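Local atomic coordinates of family 88 glycosyl hydrolase (Bacteroides thetaiotaomicron, PDB entry 5NOA), a protein that probably acts as a polysaccharide lyase that removes rhamnose caps from complex arabinogalactan proteins, although it belongs by sequence to glycoside hydrolase family 88. Residues A31-V34 and D35-K39; M166-M169 and T170-N174; G272-T275 and R276-D280; E343-I346 and P347-V351. One frame throughout, in Å; residues are numbered along the deposited sequence.

Two of the four contacts are helical turns and two are loop segments. Contact 1 lies on the N-terminal helix 29-47 and contact 2 on helix 160-176, with about 17 Å between their nearest atoms. Contacts 3 and 4 belong to loops that precede helices 289-304 and 358-377; their centres are about 13 Å apart and they touch. The join is made by Arg276 of contact 3, whose NH1 forms a 2.9 Å salt bridge to OE2 of Glu343, while its NH2 probably hydrogen-bonds Gln349 O in contact 4. Contact 2 sits across the centre of the chain from this pair, its centre about 30 Å from that of contact 3.

Contact 1 (A31-V34 and D35-K39); sequences AEVV and DIIHK
With Val34 CG1 trans to its own nitrogen (chi1 173°) and the His38 imidazole turned back beside the histidine nitrogen (chi1 -68°), two side chains one helical turn apart lie alongside each other and point the same way. The valine touches through CG1, which meets CD2 of His38 at 3.7 Å and comes equally close to NE2. CD2 of the same ring also lies 3.5 Å from Val34 O, approaching it obliquely. On the other flank of the ring, ND1 is hydrogen-bonded to the hydroxyl of Tyr77. The backbone follows the regular i to i+4 bonding of helix 29-47, the first helix of what is, as in other family 88 enzymes, an (alpha/alpha)6 barrel. His38 N gives its hydrogen to Val34 O at 3.0 Å and Ile37 N gives its own to Val33 O at 2.9 Å; Asp35 N and Ile36 N donate in the same way to Ala31 O and Glu32 O. An alanine at His38 would take away the ring, and would probably leave the Tyr77 hydroxyl without this partner and Val34 CG1 without the ring it lies against. The buried side of the helix is formed by Val33 and Ile37, which pack on helix 358-377 through Val372, Leu375 and Ala368. Their mutual touch is slight, Val33 CG1 standing 4.3 Å from Ile37 CD1. Ile37 CG1 instead lies against Val33 O at 3.5 Å, and Ile36 CG1 bears the same relation to Glu32 O.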
loop_
_atom_site.group_PDB
_atom_site.type_symbol
_atom_site.label_atom_id
_atom_site.label_comp_id
_atom_site.label_asym_id
_atom_site.label_seq_id
_atom_site.Cartn_x
_atom_site.Cartn_y
_atom_site.Cartn_z
ATOM N N ALA A 31 -17.453 7.269 -15.120
ATOM C CA ALA A 31 -18.647 6.947 -14.335
ATOM C C ALA A 31 -18.821 5.468 -14.065
ATOM O O ALA A 31 -19.278 5.082 -12.965
ATOM C CB ALA A 31 -19.877 7.500 -15.032
ATOM N N GLU A 32 -18.447 4.632 -15.021
ATOM C CA GLU A 32 -18.533 3.190 -14.835
ATOM C C GLU A 32 -17.587 2.767 -13.718
ATOM O O GLU A 32 -17.917 1.884 -12.933
ATOM C CB GLU A 32 -18.149 2.441 -16.116
ATOM C CG GLU A 32 -19.152 2.455 -17.248
ATOM C CD GLU A 32 -18.564 1.862 -18.541
ATOM O OE1 GLU A 32 -18.783 2.431 -19.625
ATOM O OE2 GLU A 32 -17.836 0.848 -18.466
ATOM N N VAL A 33 -16.403 3.366 -13.639
ATOM C CA VAL A 33 -15.464 2.975 -12.596
ATOM C C VAL A 33 -15.926 3.533 -11.243
ATOM O O VAL A 33 -15.806 2.851 -10.228
ATOM C CB VAL A 33 -14.047 3.426 -12.920
ATOM C CG1 VAL A 33 -13.090 3.033 -11.808
ATOM C CG2 VAL A 33 -13.611 2.815 -14.235
ATOM N N VAL A 34 -16.489 4.742 -11.206
ATOM C CA VAL A 34 -17.104 5.229 -9.975
ATOM C C VAL A 34 -18.174 4.262 -9.487
ATOM O O VAL A 34 -18.237 3.970 -8.285
ATOM C CB VAL A 34 -17.631 6.656 -10.128
ATOM C CG1 VAL A 34 -18.431 7.122 -8.916
ATOM C CG2 VAL A 34 -16.458 7.610 -10.349
ATOM N N ASP A 35 -19.025 3.782 -10.384
ATOM C CA ASP A 35 -20.051 2.821 -9.985
ATOM C C ASP A 35 -19.414 1.543 -9.384
ATOM O O ASP A 35 -19.931 0.998 -8.401
ATOM C CB ASP A 35 -20.961 2.461 -11.169
ATOM C CG ASP A 35 -21.879 3.572 -11.603
ATOM O OD1 ASP A 35 -22.092 4.531 -10.845
ATOM O OD2 ASP A 35 -22.400 3.462 -12.737
ATOM N N ILE A 36 -18.313 1.094 -9.949
ATOM C CA ILE A 36 -17.599 -0.054 -9.391
ATOM C C ILE A 36 -17.076 0.256 -7.982
ATOM O O ILE A 36 -17.221 -0.561 -7.070
ATOM C CB ILE A 36 -16.456 -0.478 -10.336
ATOM C CG1 ILE A 36 -17.021 -1.168 -11.564
ATOM C CG2 ILE A 36 -15.447 -1.353 -9.619
ATOM C CD1 ILE A 36 -16.042 -1.379 -12.716
ATOM N N ILE A 37 -16.491 1.431 -7.800
ATOM C CA ILE A 37 -16.008 1.824 -6.481
ATOM C C ILE A 37 -17.117 1.755 -5.425
ATOM O O ILE A 37 -16.922 1.182 -4.364
ATOM C CB ILE A 37 -15.391 3.242 -6.525
ATOM C CG1 ILE A 37 -14.058 3.192 -7.271
ATOM C CG2 ILE A 37 -15.172 3.841 -5.143
ATOM C CD1 ILE A 37 -13.549 4.536 -7.759
ATOM N N HIS A 38 -18.295 2.297 -5.746
ATOM C CA HIS A 38 -19.384 2.249 -4.793
ATOM C C HIS A 38 -19.890 0.818 -4.554
ATOM O O HIS A 38 -20.230 0.441 -3.431
ATOM C CB HIS A 38 -20.513 3.174 -5.229
ATOM C CG HIS A 38 -20.132 4.605 -5.154
ATOM N ND1 HIS A 38 -19.543 5.142 -4.024
ATOM C CD2 HIS A 38 -20.274 5.620 -6.033
ATOM C CE1 HIS A 38 -19.318 6.433 -4.239
ATOM N NE2 HIS A 38 -19.772 6.750 -5.439
ATOM N N LYS A 39 -19.909 -0.003 -5.602
ATOM C CA LYS A 39 -20.339 -1.393 -5.452
ATOM C C LYS A 39 -19.381 -2.162 -4.517
ATOM O O LYS A 39 -19.796 -2.883 -3.635
ATOM C CB LYS A 39 -20.418 -2.056 -6.819
ATOM C CG LYS A 39 -20.998 -3.455 -6.826
ATOM C CD LYS A 39 -21.058 -4.020 -8.246
ATOM C CE LYS A 39 -19.691 -4.049 -8.962
ATOM N NZ LYS A 39 -19.423 -5.227 -9.852
#

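Contact 2 (M166-M169 and T170-N174)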
loop_
_atom_site.group_PDB
_atom_site.type_symbol
_atom_site.label_atom_id
_atom_site.label_comp_id
_atom_site.label_asym_id
_atom_site.label_seq_id
_atom_site.Cartn_x
_atom_site.Cartn_y
_atom_site.Cartn_z
ATOM N N MET A 166 5.993 4.884 5.455
ATOM C CA MET A 166 6.499 6.062 4.743
ATOM C C MET A 166 5.473 7.167 4.668
ATOM O O MET A 166 5.821 8.310 4.917
ATOM C CB MET A 166 7.016 5.733 3.358
ATOM C CG MET A 166 8.248 4.856 3.332
ATOM S SD MET A 166 9.056 4.742 1.733
ATOM C CE MET A 166 7.714 4.207 0.695
ATOM N N PRO A 167 4.204 6.870 4.329
ATOM C CA PRO A 167 3.214 7.960 4.252
ATOM C C PRO A 167 2.841 8.558 5.593
ATOM O O PRO A 167 2.359 9.699 5.642
ATOM C CB PRO A 167 2.009 7.315 3.549
ATOM C CG PRO A 167 2.588 6.064 2.912
ATOM C CD PRO A 167 3.618 5.601 3.887
ATOM N N VAL A 168 3.098 7.859 6.695
ATOM C CA VAL A 168 2.960 8.460 8.016
ATOM C C VAL A 168 3.922 9.624 8.157
ATOM O O VAL A 168 3.582 10.678 8.686
ATOM C CB VAL A 168 3.211 7.430 9.138
ATOM C CG1 VAL A 168 3.207 8.103 10.525
ATOM C CG2 VAL A 168 2.148 6.345 9.130
ATOM N N MET A 169 5.135 9.422 7.663
ATOM C CA MET A 169 6.178 10.448 7.792
ATOM C C MET A 169 5.817 11.703 7.031
ATOM O O MET A 169 5.942 12.823 7.535
ATOM C CB MET A 169 7.530 9.909 7.340
ATOM C CG MET A 169 7.950 8.581 7.975
ATOM S SD MET A 169 8.036 8.569 9.768
ATOM C CE MET A 169 9.711 9.155 10.006
ATOM N N THR A 170 5.337 11.526 5.797
ATOM C CA THR A 170 4.976 12.681 4.984
ATOM C C THR A 170 3.704 13.351 5.517
ATOM O O THR A 170 3.611 14.590 5.514
ATOM C CB THR A 170 4.846 12.299 3.507
ATOM O OG1 THR A 170 4.037 11.142 3.368
ATOM C CG2 THR A 170 6.182 11.998 2.873
ATOM N N LYS A 171 2.695 12.586 5.941
ATOM C CA LYS A 171 1.450 13.181 6.456
ATOM C C LYS A 171 1.743 13.957 7.724
ATOM O O LYS A 171 1.242 15.070 7.909
ATOM C CB LYS A 171 0.402 12.118 6.654
ATOM C CG LYS A 171 -0.145 11.569 5.351
ATOM C CD LYS A 171 -1.083 10.390 5.607
ATOM C CE LYS A 171 -1.509 9.702 4.339
ATOM N NZ LYS A 171 -2.478 10.502 3.558
ATOM N N LEU A 172 2.556 13.393 8.618
ATOM C CA LEU A 172 2.851 14.109 9.848
ATOM C C LEU A 172 3.748 15.310 9.620
ATOM O O LEU A 172 3.610 16.300 10.320
ATOM C CB LEU A 172 3.397 13.176 10.937
ATOM C CG LEU A 172 2.359 12.167 11.495
ATOM C CD1 LEU A 172 3.092 11.258 12.471
ATOM C CD2 LEU A 172 1.210 12.861 12.213
ATOM N N TYR A 173 4.630 15.219 8.626
ATOM C CA TYR A 173 5.376 16.428 8.245
ATOM C C TYR A 173 4.438 17.549 7.847
ATOM O O TYR A 173 4.580 18.692 8.272
ATOM C CB TYR A 173 6.398 16.162 7.134
ATOM C CG TYR A 173 7.030 17.446 6.705
ATOM C CD1 TYR A 173 8.019 18.023 7.501
ATOM C CD2 TYR A 173 6.554 18.169 5.620
ATOM C CE1 TYR A 173 8.569 19.233 7.196
ATOM C CE2 TYR A 173 7.065 19.394 5.311
ATOM C CZ TYR A 173 8.093 19.928 6.092
ATOM O OH TYR A 173 8.608 21.134 5.766
ATOM N N ASN A 174 3.482 17.242 6.991
ATOM C CA ASN A 174 2.639 18.326 6.473
ATOM C C ASN A 174 1.798 18.974 7.550
ATOM O O ASN A 174 1.457 20.143 7.426
ATOM C CB ASN A 174 1.806 17.838 5.269
ATOM C CG ASN A 174 2.630 17.723 3.986
ATOM O OD1 ASN A 174 3.594 18.431 3.786
ATOM N ND2 ASN A 174 2.215 16.830 3.094
#
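Val168 overlaps Leu172 one turn further along the chain, its CG1 resting 3.7 Å from CD1 of the leucine, with the two side chains side by side and pointing the same way. Both belong to helix 160-176 of the (alpha/alpha)6 barrel expected of this family, and the helix is kinked at Pro167, where the nitrogens of Pro167 and Val168 make no bond to the preceding turn. Consistent with the kink, Thr170 N reaches Met166 O only weakly, at 3.4 Å. From Lys171 onward the bonding is regular, Lys171 N to Pro167 O and Leu172 N to Val168 O each measuring 2.9 Å.

The buried faces are shared among several helices. Val168 packs on Phe121 of helix 120-130, Leu172 on Tyr181 of helix 180-196, and Met166 on Leu236 of helix 226-242. Lys171 runs back along the proline turn, extended until a bend at its last torsion (chi4 -73°), and its NZ forms a salt bridge with Asp126. Its aliphatic part follows the proline carbonyl closely, CG standing 3.1 Å from Pro167 O and CD 3.5 Å from the same oxygen.

Contact 3 (G272-T275 and R276-D280)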
loop_
_atom_site.group_PDB
_atom_site.type_symbol
_atom_site.label_atom_id
_atom_site.label_comp_id
_atom_site.label_asym_id
_atom_site.label_seq_id
_atom_site.Cartn_x
_atom_site.Cartn_y
_atom_site.Cartn_z
ATOM N N GLY A 272 -2.181 -9.848 -17.755
ATOM C CA GLY A 272 -2.388 -8.539 -17.114
ATOM C C GLY A 272 -2.131 -8.456 -15.621
ATOM O O GLY A 272 -1.934 -7.376 -15.094
ATOM N N TYR A 273 -2.109 -9.602 -14.971
ATOM C CA TYR A 273 -1.760 -9.695 -13.559
ATOM C C TYR A 273 -0.277 -9.946 -13.366
ATOM O O TYR A 273 0.442 -10.252 -14.327
ATOM C CB TYR A 273 -2.633 -10.746 -12.857
ATOM C CG TYR A 273 -2.585 -12.127 -13.430
ATOM C CD1 TYR A 273 -1.509 -12.969 -13.197
ATOM C CD2 TYR A 273 -3.613 -12.611 -14.209
ATOM C CE1 TYR A 273 -1.481 -14.256 -13.712
ATOM C CE2 TYR A 273 -3.576 -13.876 -14.734
ATOM C CZ TYR A 273 -2.503 -14.712 -14.472
ATOM O OH TYR A 273 -2.436 -15.990 -14.966
ATOM N N TRP A 274 0.140 -9.871 -12.108
ATOM C CA TRP A 274 1.434 -10.315 -11.659
ATOM C C TRP A 274 1.248 -11.539 -10.782
ATOM O O TRP A 274 0.375 -11.565 -9.935
ATOM C CB TRP A 274 2.150 -9.230 -10.884
ATOM C CG TRP A 274 2.706 -8.138 -11.751
ATOM C CD1 TRP A 274 4.001 -7.970 -12.089
ATOM C CD2 TRP A 274 1.997 -7.025 -12.318
ATOM N NE1 TRP A 274 4.158 -6.829 -12.838
ATOM C CE2 TRP A 274 2.945 -6.226 -12.974
ATOM C CE3 TRP A 274 0.675 -6.609 -12.306
ATOM C CZ2 TRP A 274 2.597 -5.067 -13.626
ATOM C CZ3 TRP A 274 0.335 -5.444 -12.954
ATOM C CH2 TRP A 274 1.293 -4.688 -13.576
ATOM N N THR A 275 2.087 -12.530 -10.991
ATOM C CA THR A 275 2.053 -13.746 -10.196
ATOM C C THR A 275 2.729 -13.523 -8.856
ATOM O O THR A 275 3.583 -12.624 -8.698
ATOM C CB THR A 275 2.690 -14.923 -10.961
ATOM O OG1 THR A 275 3.958 -14.535 -11.481
ATOM C CG2 THR A 275 1.828 -15.359 -12.108
ATOM N N ARG A 276 2.347 -14.360 -7.902
ATOM C CA ARG A 276 2.854 -14.259 -6.550
ATOM C C ARG A 276 4.375 -14.188 -6.474
ATOM O O ARG A 276 4.906 -13.395 -5.679
ATOM C CB ARG A 276 2.280 -15.408 -5.697
ATOM C CG ARG A 276 0.815 -15.223 -5.343
ATOM C CD ARG A 276 0.180 -16.469 -4.801
ATOM N NE ARG A 276 -0.094 -17.392 -5.891
ATOM C CZ ARG A 276 -0.480 -18.654 -5.722
ATOM N NH1 ARG A 276 -0.627 -19.161 -4.495
ATOM N NH2 ARG A 276 -0.736 -19.406 -6.755
ATOM N N SER A 277 5.102 -14.995 -7.263
ATOM C CA SER A 277 6.553 -14.816 -7.507
ATOM C C SER A 277 6.648 -14.095 -8.851
ATOM O O SER A 277 6.320 -14.660 -9.903
ATOM C CB SER A 277 7.288 -16.149 -7.537
ATOM O OG SER A 277 8.687 -15.977 -7.572
ATOM N N MET A 278 7.022 -12.832 -8.818
ATOM C CA MET A 278 6.833 -11.957 -9.995
ATOM C C MET A 278 7.558 -12.445 -11.229
ATOM O O MET A 278 7.060 -12.249 -12.332
ATOM C CB MET A 278 7.337 -10.554 -9.661
ATOM C CG MET A 278 6.508 -9.855 -8.611
ATOM S SD MET A 278 7.246 -8.300 -7.995
ATOM C CE MET A 278 7.116 -7.254 -9.459
ATOM N N LEU A 279 8.745 -13.046 -11.033
ATOM C CA LEU A 279 9.599 -13.476 -12.138
ATOM C C LEU A 279 9.480 -14.966 -12.436
ATOM O O LEU A 279 10.212 -15.462 -13.267
ATOM C CB LEU A 279 11.055 -13.116 -11.865
ATOM C CG LEU A 279 11.346 -11.665 -11.538
ATOM C CD1 LEU A 279 12.841 -11.449 -11.375
ATOM C CD2 LEU A 279 10.813 -10.700 -12.552
ATOM N N ASP A 280 8.568 -15.681 -11.790
ATOM C CA ASP A 280 8.445 -17.121 -12.015
ATOM C C ASP A 280 7.000 -17.527 -11.889
ATOM O O ASP A 280 6.543 -17.887 -10.799
ATOM C CB ASP A 280 9.310 -17.901 -11.026
ATOM C CG ASP A 280 9.333 -19.424 -11.314
ATOM O OD1 ASP A 280 8.549 -19.889 -12.157
ATOM O OD2 ASP A 280 10.110 -20.161 -10.655
HETATM O O HOH W 1 4.413 -11.478 -12.842
#
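From CB, which lies 3.8 Å from Ser277 O, the Thr275 side chain forks. CG2 turns to the edge of the Tyr273 ring, in its plane, while OG1 heads for the chain that follows. A chi1 of 50° tucks OG1 between the threonine nitrogen and carbonyl carbon, and from there it donates to Ser277 O at 2.8 Å. It arrives from above the carbonyl plane, 47° out of it. Asp280 N reaches the same oxygen from the opposite face, at 3.1 Å, closing the type I beta turn Ser277 to Asp280.

Water 1 makes a second link, accepting from Thr275 N at 3.2 Å and donating to Met278 O at 2.8 Å. Nearby, Met278 CE meets Trp274 CD1 at 4.1 Å, the two side chains crossing at a slant, and both also pack on Phe295 of helix 289-304. A valine in place of Thr275 would lack the hydroxyl, and Ser277 O would probably lose the donor on one face, keeping Asp280 N on the other, and be held less firmly in its rotation. Gripped on both faces in a buried loop, that carbonyl has its polarity well satisfied, and the side chain and backbone bonds together probably hold the turn against the segment before it.

Contact 4 (E343-I346 and P347-V351)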
loop_
_atom_site.group_PDB
_atom_site.type_symbol
_atom_site.label_atom_id
_atom_site.label_comp_id
_atom_site.label_asym_id
_atom_site.label_seq_id
_atom_site.Cartn_x
_atom_site.Cartn_y
_atom_site.Cartn_z
ATOM N N GLU A 343 -2.004 -18.282 3.696
ATOM C CA GLU A 343 -1.830 -19.228 2.608
ATOM C C GLU A 343 -0.740 -20.300 2.835
ATOM O O GLU A 343 0.346 -20.003 3.294
ATOM C CB GLU A 343 -1.478 -18.437 1.350
ATOM C CG GLU A 343 -1.274 -19.273 0.111
ATOM C CD GLU A 343 -0.613 -18.474 -0.998
ATOM O OE1 GLU A 343 0.622 -18.197 -0.927
ATOM O OE2 GLU A 343 -1.310 -18.133 -1.921
ATOM N N LYS A 344 -1.090 -21.522 2.483
ATOM C CA LYS A 344 -0.204 -22.660 2.294
ATOM C C LYS A 344 -0.311 -22.947 0.800
ATOM O O LYS A 344 -1.432 -23.084 0.305
ATOM C CB LYS A 344 -0.710 -23.886 3.074
ATOM C CG LYS A 344 -0.659 -23.721 4.583
ATOM C CD LYS A 344 -1.906 -24.274 5.254
ATOM C CE LYS A 344 -1.809 -24.183 6.761
ATOM N NZ LYS A 344 -3.172 -24.037 7.318
ATOM N N ALA A 345 0.806 -23.000 0.068
ATOM C CA ALA A 345 0.708 -23.281 -1.367
ATOM C C ALA A 345 1.971 -23.918 -1.881
ATOM O O ALA A 345 3.066 -23.644 -1.417
ATOM C CB ALA A 345 0.408 -22.019 -2.146
ATOM N N ILE A 346 1.778 -24.750 -2.893
ATOM C CA ILE A 346 2.854 -25.411 -3.605
ATOM C C ILE A 346 2.634 -25.202 -5.099
ATOM O O ILE A 346 1.528 -24.887 -5.545
ATOM C CB ILE A 346 2.921 -26.913 -3.261
ATOM C CG1 ILE A 346 1.614 -27.626 -3.568
ATOM C CG2 ILE A 346 3.311 -27.106 -1.791
ATOM C CD1 ILE A 346 1.702 -29.132 -3.510
ATOM N N PRO A 347 3.666 -25.431 -5.902
ATOM C CA PRO A 347 3.504 -25.287 -7.349
ATOM C C PRO A 347 2.362 -26.133 -7.892
ATOM O O PRO A 347 2.110 -27.238 -7.397
ATOM C CB PRO A 347 4.848 -25.712 -7.881
ATOM C CG PRO A 347 5.794 -25.359 -6.800
ATOM C CD PRO A 347 5.066 -25.584 -5.516
ATOM N N GLY A 348 1.645 -25.574 -8.877
ATOM C CA GLY A 348 0.496 -26.211 -9.466
ATOM C C GLY A 348 -0.801 -25.641 -8.946
ATOM O O GLY A 348 -1.821 -25.835 -9.560
ATOM N N GLN A 349 -0.772 -24.947 -7.811
ATOM C CA GLN A 349 -2.008 -24.518 -7.141
ATOM C C GLN A 349 -2.246 -23.023 -7.336
ATOM O O GLN A 349 -1.368 -22.206 -7.143
ATOM C CB GLN A 349 -1.922 -24.792 -5.657
ATOM C CG GLN A 349 -1.767 -26.267 -5.307
ATOM C CD GLN A 349 -1.572 -26.470 -3.841
ATOM O OE1 GLN A 349 -1.070 -25.584 -3.149
ATOM N NE2 GLN A 349 -1.927 -27.653 -3.365
ATOM N N VAL A 350 -3.465 -22.683 -7.684
ATOM C CA VAL A 350 -3.868 -21.307 -7.857
ATOM C C VAL A 350 -4.495 -20.727 -6.600
ATOM O O VAL A 350 -4.920 -21.472 -5.720
ATOM C CB VAL A 350 -4.777 -21.167 -9.064
ATOM C CG1 VAL A 350 -4.099 -21.631 -10.358
ATOM C CG2 VAL A 350 -6.115 -21.830 -8.865
ATOM N N VAL A 351 -4.595 -19.414 -6.546
ATOM C CA VAL A 351 -5.319 -18.708 -5.468
ATOM C C VAL A 351 -6.802 -18.945 -5.633
ATOM O O VAL A 351 -7.316 -18.999 -6.746
ATOM C CB VAL A 351 -4.977 -17.205 -5.516
ATOM C CG1 VAL A 351 -5.766 -16.441 -4.472
ATOM C CG2 VAL A 351 -3.504 -16.994 -5.322
HETATM O O HOH W 2 -2.716 -23.709 -2.155
HETATM O O HOH W 3 1.008 -22.137 -5.628
#
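Direct hydrogen bonds between Ile346 and Gln349 run both ways. Gln349 N donates to Ile346 O at 3.2 Å, closing the turn, and the extended Gln349 side chain reaches across it so that OE1 takes the hydrogen of Ile346 N at 3.0 Å. That donor stands above the amide plane of the glutamine, 48° out of it.

Two waters extend the polar network. Water 2 donates to Gln349 OE1 at 2.7 Å and to Lys344 O, giving the side-chain oxygen a second partner and tying it to the extended segment before the turn. Water 3 donates to Ile346 O at 2.8 Å and likewise to Gln349 O, bridging the two backbone carbonyls.

Apolar contact centres on Ile346. Its chi1 of 58° brings CG1 over the Gln349 amide, 3.4 Å from CD and at much the same distance from OE1 and NE2, and this carbon and the N-H bond together would hold the amide in place. Ile346 CB and Pro347 CD, 3.4 Å apart, are crowded by the peptide link that joins the two residues. Val351 CG2 comes within 4.2 Å of Glu343 OE2.

Charge pairing ties Glu343 to Arg276 of contact 3, while the other carboxylate oxygen of Glu343, OE1, is hydrogen-bonded to Gln339 NE2.

The chain reverses through Ile346, Pro347, Gly348 and Gln349, with proline followed by a glycine whose phi of 102° would jam a side chain against the preceding carbonyl; this Pro-Gly pair at the two central positions is the classic signature of a type II beta turn.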